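Local coordinates for protein glutathione s-transferase S2 (Nilaparvata lugens, PDB 5H5L) that probably conjugates glutathione to electrophilic substrates as a sigma-class transferase, and acts as a glutathione-requiring prostaglandin D synthase, at residues E84-F95 with A145-F156. Numbering follows the deposited sequence.
Sequences EDLMIDTMIDTF and ANGKLSWGDIYF
Ile92 sits as a knob in a hole formed by Trp151, Gly152, Tyr155 and Phe156, the buried, close-packed side of a contact between two nearly parallel helices (14°) of the all-helical C-terminal domain of this sigma-class glutathione transferase. Its CD1 reaches the Gly152 carbonyl O (3.4 Å); Gly152, with no side chain, lets the branch lie directly on backbone, since a CB there would crowd both Ile88 and Ile92. The CG2 branch of Ile88, turned away from the backbone N, packs obliquely against the Trp151 indole, 3.5 Å from CE2. The indole edge faces Asp89 OD1, and one water accepts from Trp151 NE1 while donating to Asp85 OD1 and Asp89 OD1; Asp89 also makes salt bridges to Arg69 of its own chain and to Arg69 of the second subunit. Further along, Phe156 turns an edge onto the face of Phe95, planes at 79° and CD1 to CD1 3.5 Å. Beside it, Tyr155 CE2 meets the Phe95 rim, and the Tyr155 hydroxyl is hydrogen-bonded to Ser64 OG, a glutathione-binding residue.

The other end, toward the type I' turn of Ala145 to Lys148, is looser and partly solvent-exposed. There the extended Lys148 chain brings NZ to the syn side of Glu84 OE1 (2.8 Å), an oxygen also bonded by Ser80 N. With an alanine in place of Glu84, the Lys148 ammonium would probably lose this carboxylate mate and the Asn146 amide the group stacked against it. That amide is fixed by a nearly straight bond (172°): Asn146 ND2 donates to Glu84 O from above its carbonyl plane, 2.9 Å away, while Ile88 N approaches the same oxygen from the opposite face.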
loop_
_atom_site.group_PDB
_atom_site.type_symbol
_atom_site.label_atom_id
_atom_site.label_comp_id
_atom_site.label_asym_id
_atom_site.label_seq_id
_atom_site.Cartn_x
_atom_site.Cartn_y
_atom_site.Cartn_z
ATOM N N GLU B 84 -11.824 7.767 -10.346
ATOM C CA GLU B 84 -12.137 6.348 -10.425
ATOM C C GLU B 84 -10.960 5.501 -9.954
ATOM O O GLU B 84 -11.156 4.511 -9.237
ATOM C CB GLU B 84 -12.561 5.970 -11.849
ATOM C CG GLU B 84 -13.952 6.427 -12.158
ATOM C CD GLU B 84 -14.529 5.758 -13.374
ATOM O OE1 GLU B 84 -13.801 5.008 -14.066
ATOM O OE2 GLU B 84 -15.731 5.986 -13.606
ATOM N N ASP B 85 -9.724 5.885 -10.310
ATOM C CA ASP B 85 -8.575 5.155 -9.766
ATOM C C ASP B 85 -8.471 5.317 -8.253
ATOM O O ASP B 85 -8.071 4.384 -7.552
ATOM C CB ASP B 85 -7.270 5.608 -10.425
ATOM C CG ASP B 85 -7.052 4.955 -11.777
ATOM O OD1 ASP B 85 -7.335 3.744 -11.923
ATOM O OD2 ASP B 85 -6.595 5.648 -12.696
ATOM N N LEU B 86 -8.787 6.505 -7.732
ATOM C CA LEU B 86 -8.789 6.680 -6.284
ATOM C C LEU B 86 -9.767 5.709 -5.624
ATOM O O LEU B 86 -9.478 5.141 -4.571
ATOM C CB LEU B 86 -9.147 8.104 -5.906
ATOM C CG LEU B 86 -9.174 8.461 -4.422
ATOM C CD1 LEU B 86 -7.832 8.213 -3.742
ATOM C CD2 LEU B 86 -9.597 9.934 -4.250
ATOM N N MET B 87 -10.926 5.510 -6.229
ATOM C CA MET B 87 -11.914 4.609 -5.656
ATOM C C MET B 87 -11.428 3.168 -5.625
ATOM O O MET B 87 -11.777 2.413 -4.710
ATOM C CB MET B 87 -13.221 4.727 -6.436
ATOM C CG MET B 87 -13.870 6.122 -6.342
ATOM S SD MET B 87 -14.364 6.589 -4.684
ATOM C CE MET B 87 -12.956 7.565 -4.149
ATOM N N ILE B 88 -10.605 2.777 -6.575
ATOM C CA ILE B 88 -10.005 1.446 -6.553
ATOM C C ILE B 88 -8.895 1.382 -5.500
ATOM O O ILE B 88 -8.858 0.471 -4.665
ATOM C CB ILE B 88 -9.437 1.094 -7.938
ATOM C CG1 ILE B 88 -10.510 1.047 -9.041
ATOM C CG2 ILE B 88 -8.729 -0.256 -7.883
ATOM C CD1 ILE B 88 -9.854 1.089 -10.454
ATOM N N ASP B 89 -7.956 2.342 -5.569
ATOM C CA ASP B 89 -6.759 2.370 -4.728
ATOM C C ASP B 89 -7.112 2.409 -3.255
ATOM O O ASP B 89 -6.495 1.699 -2.452
ATOM C CB ASP B 89 -5.889 3.590 -5.070
ATOM C CG ASP B 89 -5.207 3.494 -6.430
ATOM O OD1 ASP B 89 -5.237 2.432 -7.084
ATOM O OD2 ASP B 89 -4.668 4.530 -6.865
ATOM N N THR B 90 -8.089 3.255 -2.866
ATOM C CA THR B 90 -8.428 3.364 -1.447
ATOM C C THR B 90 -8.947 2.038 -0.894
ATOM O O THR B 90 -8.578 1.646 0.219
ATOM C CB THR B 90 -9.438 4.499 -1.187
ATOM O OG1 THR B 90 -9.574 4.666 0.229
ATOM C CG2 THR B 90 -10.771 4.189 -1.737
ATOM N N MET B 91 -9.766 1.320 -1.658
ATOM C CA MET B 91 -10.282 0.033 -1.196
ATOM C C MET B 91 -9.181 -1.011 -1.054
ATOM O O MET B 91 -9.170 -1.802 -0.090
ATOM C CB MET B 91 -11.361 -0.477 -2.154
ATOM C CG MET B 91 -12.672 0.324 -2.122
ATOM S SD MET B 91 -13.339 0.592 -0.463
ATOM C CE MET B 91 -13.672 -1.092 -0.068
ATOM N N ILE B 92 -8.221 -1.034 -1.972
ATOM C CA ILE B 92 -7.173 -2.044 -1.851
ATOM C C ILE B 92 -6.210 -1.705 -0.720
ATOM O O ILE B 92 -5.695 -2.606 -0.047
ATOM C CB ILE B 92 -6.449 -2.221 -3.204
ATOM C CG1 ILE B 92 -7.415 -2.879 -4.206
ATOM C CG2 ILE B 92 -5.198 -3.026 -3.036
ATOM C CD1 ILE B 92 -7.948 -4.249 -3.750
ATOM N N ASP B 93 -5.914 -0.418 -0.507
ATOM C CA ASP B 93 -5.067 -0.072 0.615
ATOM C C ASP B 93 -5.761 -0.446 1.929
ATOM O O ASP B 93 -5.124 -0.924 2.866
ATOM C CB ASP B 93 -4.714 1.418 0.598
ATOM C CG ASP B 93 -3.498 1.750 -0.334
ATOM O OD1 ASP B 93 -2.931 0.855 -0.968
ATOM O OD2 ASP B 93 -3.108 2.932 -0.398
ATOM N N THR B 94 -7.076 -0.268 1.993
ATOM C CA THR B 94 -7.818 -0.672 3.175
ATOM C C THR B 94 -7.787 -2.185 3.340
ATOM O O THR B 94 -7.577 -2.687 4.447
ATOM C CB THR B 94 -9.241 -0.126 3.073
ATOM O OG1 THR B 94 -9.151 1.302 3.167
ATOM C CG2 THR B 94 -10.120 -0.639 4.192
ATOM N N PHE B 95 -7.990 -2.929 2.252
ATOM C CA PHE B 95 -7.850 -4.378 2.293
ATOM C C PHE B 95 -6.458 -4.768 2.785
ATOM O O PHE B 95 -6.298 -5.720 3.555
ATOM C CB PHE B 95 -8.107 -4.967 0.906
ATOM C CG PHE B 95 -7.947 -6.439 0.832
ATOM C CD1 PHE B 95 -8.759 -7.270 1.564
ATOM C CD2 PHE B 95 -7.005 -7.002 -0.011
ATOM C CE1 PHE B 95 -8.618 -8.616 1.482
ATOM C CE2 PHE B 95 -6.855 -8.383 -0.099
ATOM C CZ PHE B 95 -7.656 -9.186 0.629
ATOM N N ALA B 145 -15.309 -1.152 -6.774
ATOM C CA ALA B 145 -15.224 0.259 -7.088
ATOM C C ALA B 145 -15.890 0.569 -8.416
ATOM O O ALA B 145 -15.793 -0.220 -9.360
ATOM C CB ALA B 145 -13.770 0.709 -7.150
ATOM N N ASN B 146 -16.557 1.730 -8.469
ATOM C CA ASN B 146 -17.010 2.366 -9.710
ATOM C C ASN B 146 -18.048 1.533 -10.475
ATOM O O ASN B 146 -18.264 1.739 -11.675
ATOM C CB ASN B 146 -15.836 2.669 -10.641
ATOM C CG ASN B 146 -14.734 3.477 -9.975
ATOM O OD1 ASN B 146 -14.980 4.529 -9.381
ATOM N ND2 ASN B 146 -13.502 3.000 -10.108
ATOM N N GLY B 147 -18.692 0.572 -9.830
ATOM C CA GLY B 147 -19.667 -0.232 -10.534
ATOM C C GLY B 147 -19.121 -1.021 -11.698
ATOM O O GLY B 147 -19.882 -1.383 -12.587
ATOM N N LYS B 148 -17.821 -1.310 -11.730
ATOM C CA LYS B 148 -17.282 -2.115 -12.822
ATOM C C LYS B 148 -16.037 -2.862 -12.361
ATOM O O LYS B 148 -15.379 -2.480 -11.386
ATOM C CB LYS B 148 -16.963 -1.262 -14.068
ATOM C CG LYS B 148 -15.970 -0.127 -13.851
ATOM C CD LYS B 148 -15.875 0.840 -15.066
ATOM C CE LYS B 148 -14.900 1.972 -14.788
ATOM N NZ LYS B 148 -14.827 3.089 -15.777
ATOM N N LEU B 149 -15.736 -3.941 -13.085
ATOM C CA LEU B 149 -14.601 -4.803 -12.776
ATOM C C LEU B 149 -13.290 -4.013 -12.781
ATOM O O LEU B 149 -13.020 -3.239 -13.704
ATOM C CB LEU B 149 -14.510 -5.937 -13.790
ATOM C CG LEU B 149 -13.417 -6.978 -13.497
ATOM C CD1 LEU B 149 -13.820 -7.871 -12.337
ATOM C CD2 LEU B 149 -13.122 -7.818 -14.691
ATOM N N SER B 150 -12.477 -4.215 -11.755
ATOM C CA SER B 150 -11.174 -3.580 -11.683
ATOM C C SER B 150 -10.101 -4.590 -11.297
ATOM O O SER B 150 -10.393 -5.711 -10.873
ATOM C CB SER B 150 -11.185 -2.413 -10.687
ATOM O OG SER B 150 -11.244 -2.840 -9.331
ATOM N N TRP B 151 -8.823 -4.166 -11.442
ATOM C CA TRP B 151 -7.717 -4.962 -10.916
ATOM C C TRP B 151 -7.879 -5.149 -9.421
ATOM O O TRP B 151 -7.441 -6.157 -8.863
ATOM C CB TRP B 151 -6.353 -4.287 -11.238
ATOM C CG TRP B 151 -6.143 -2.997 -10.499
ATOM C CD1 TRP B 151 -6.471 -1.735 -10.938
ATOM C CD2 TRP B 151 -5.574 -2.832 -9.202
ATOM N NE1 TRP B 151 -6.134 -0.808 -10.000
ATOM C CE2 TRP B 151 -5.583 -1.456 -8.924
ATOM C CE3 TRP B 151 -5.064 -3.718 -8.239
ATOM C CZ2 TRP B 151 -5.107 -0.941 -7.741
ATOM C CZ3 TRP B 151 -4.594 -3.211 -7.059
ATOM C CH2 TRP B 151 -4.624 -1.836 -6.802
ATOM N N GLY B 152 -8.530 -4.198 -8.762
ATOM C CA GLY B 152 -8.795 -4.348 -7.357
ATOM C C GLY B 152 -9.634 -5.580 -7.034
ATOM O O GLY B 152 -9.357 -6.297 -6.067
ATOM N N ASP B 153 -10.684 -5.821 -7.818
ATOM C CA ASP B 153 -11.494 -7.030 -7.611
ATOM C C ASP B 153 -10.639 -8.288 -7.715
ATOM O O ASP B 153 -10.775 -9.230 -6.923
ATOM C CB ASP B 153 -12.628 -7.083 -8.647
ATOM C CG ASP B 153 -13.552 -5.884 -8.574
ATOM O OD1 ASP B 153 -14.051 -5.586 -7.467
ATOM O OD2 ASP B 153 -13.745 -5.209 -9.616
ATOM N N ILE B 154 -9.750 -8.324 -8.692
ATOM C CA ILE B 154 -8.923 -9.492 -8.905
ATOM C C ILE B 154 -7.926 -9.669 -7.778
ATOM O O ILE B 154 -7.719 -10.777 -7.297
ATOM C CB ILE B 154 -8.284 -9.356 -10.292
ATOM C CG1 ILE B 154 -9.414 -9.518 -11.333
ATOM C CG2 ILE B 154 -7.219 -10.406 -10.513
ATOM C CD1 ILE B 154 -9.019 -9.189 -12.746
ATOM N N TYR B 155 -7.323 -8.580 -7.314
ATOM C CA TYR B 155 -6.410 -8.665 -6.185
ATOM C C TYR B 155 -7.143 -9.156 -4.941
ATOM O O TYR B 155 -6.679 -10.061 -4.245
ATOM C CB TYR B 155 -5.793 -7.279 -5.978
ATOM C CG TYR B 155 -4.663 -7.187 -4.993
ATOM C CD1 TYR B 155 -3.340 -7.247 -5.425
ATOM C CD2 TYR B 155 -4.906 -6.971 -3.639
ATOM C CE1 TYR B 155 -2.287 -7.116 -4.535
ATOM C CE2 TYR B 155 -3.861 -6.854 -2.747
ATOM C CZ TYR B 155 -2.547 -6.927 -3.216
ATOM O OH TYR B 155 -1.512 -6.814 -2.326
ATOM N N PHE B 156 -8.303 -8.568 -4.668
ATOM C CA PHE B 156 -9.100 -8.878 -3.477
ATOM C C PHE B 156 -9.492 -10.362 -3.442
ATOM O O PHE B 156 -9.227 -11.074 -2.457
ATOM C CB PHE B 156 -10.305 -7.934 -3.521
ATOM C CG PHE B 156 -11.307 -8.068 -2.402
ATOM C CD1 PHE B 156 -10.971 -7.810 -1.088
ATOM C CD2 PHE B 156 -12.631 -8.322 -2.698
ATOM C CE1 PHE B 156 -11.954 -7.886 -0.073
ATOM C CE2 PHE B 156 -13.579 -8.376 -1.705
ATOM C CZ PHE B 156 -13.245 -8.163 -0.412
HETATM O O HOH W 1 -6.098 2.115 -9.948
#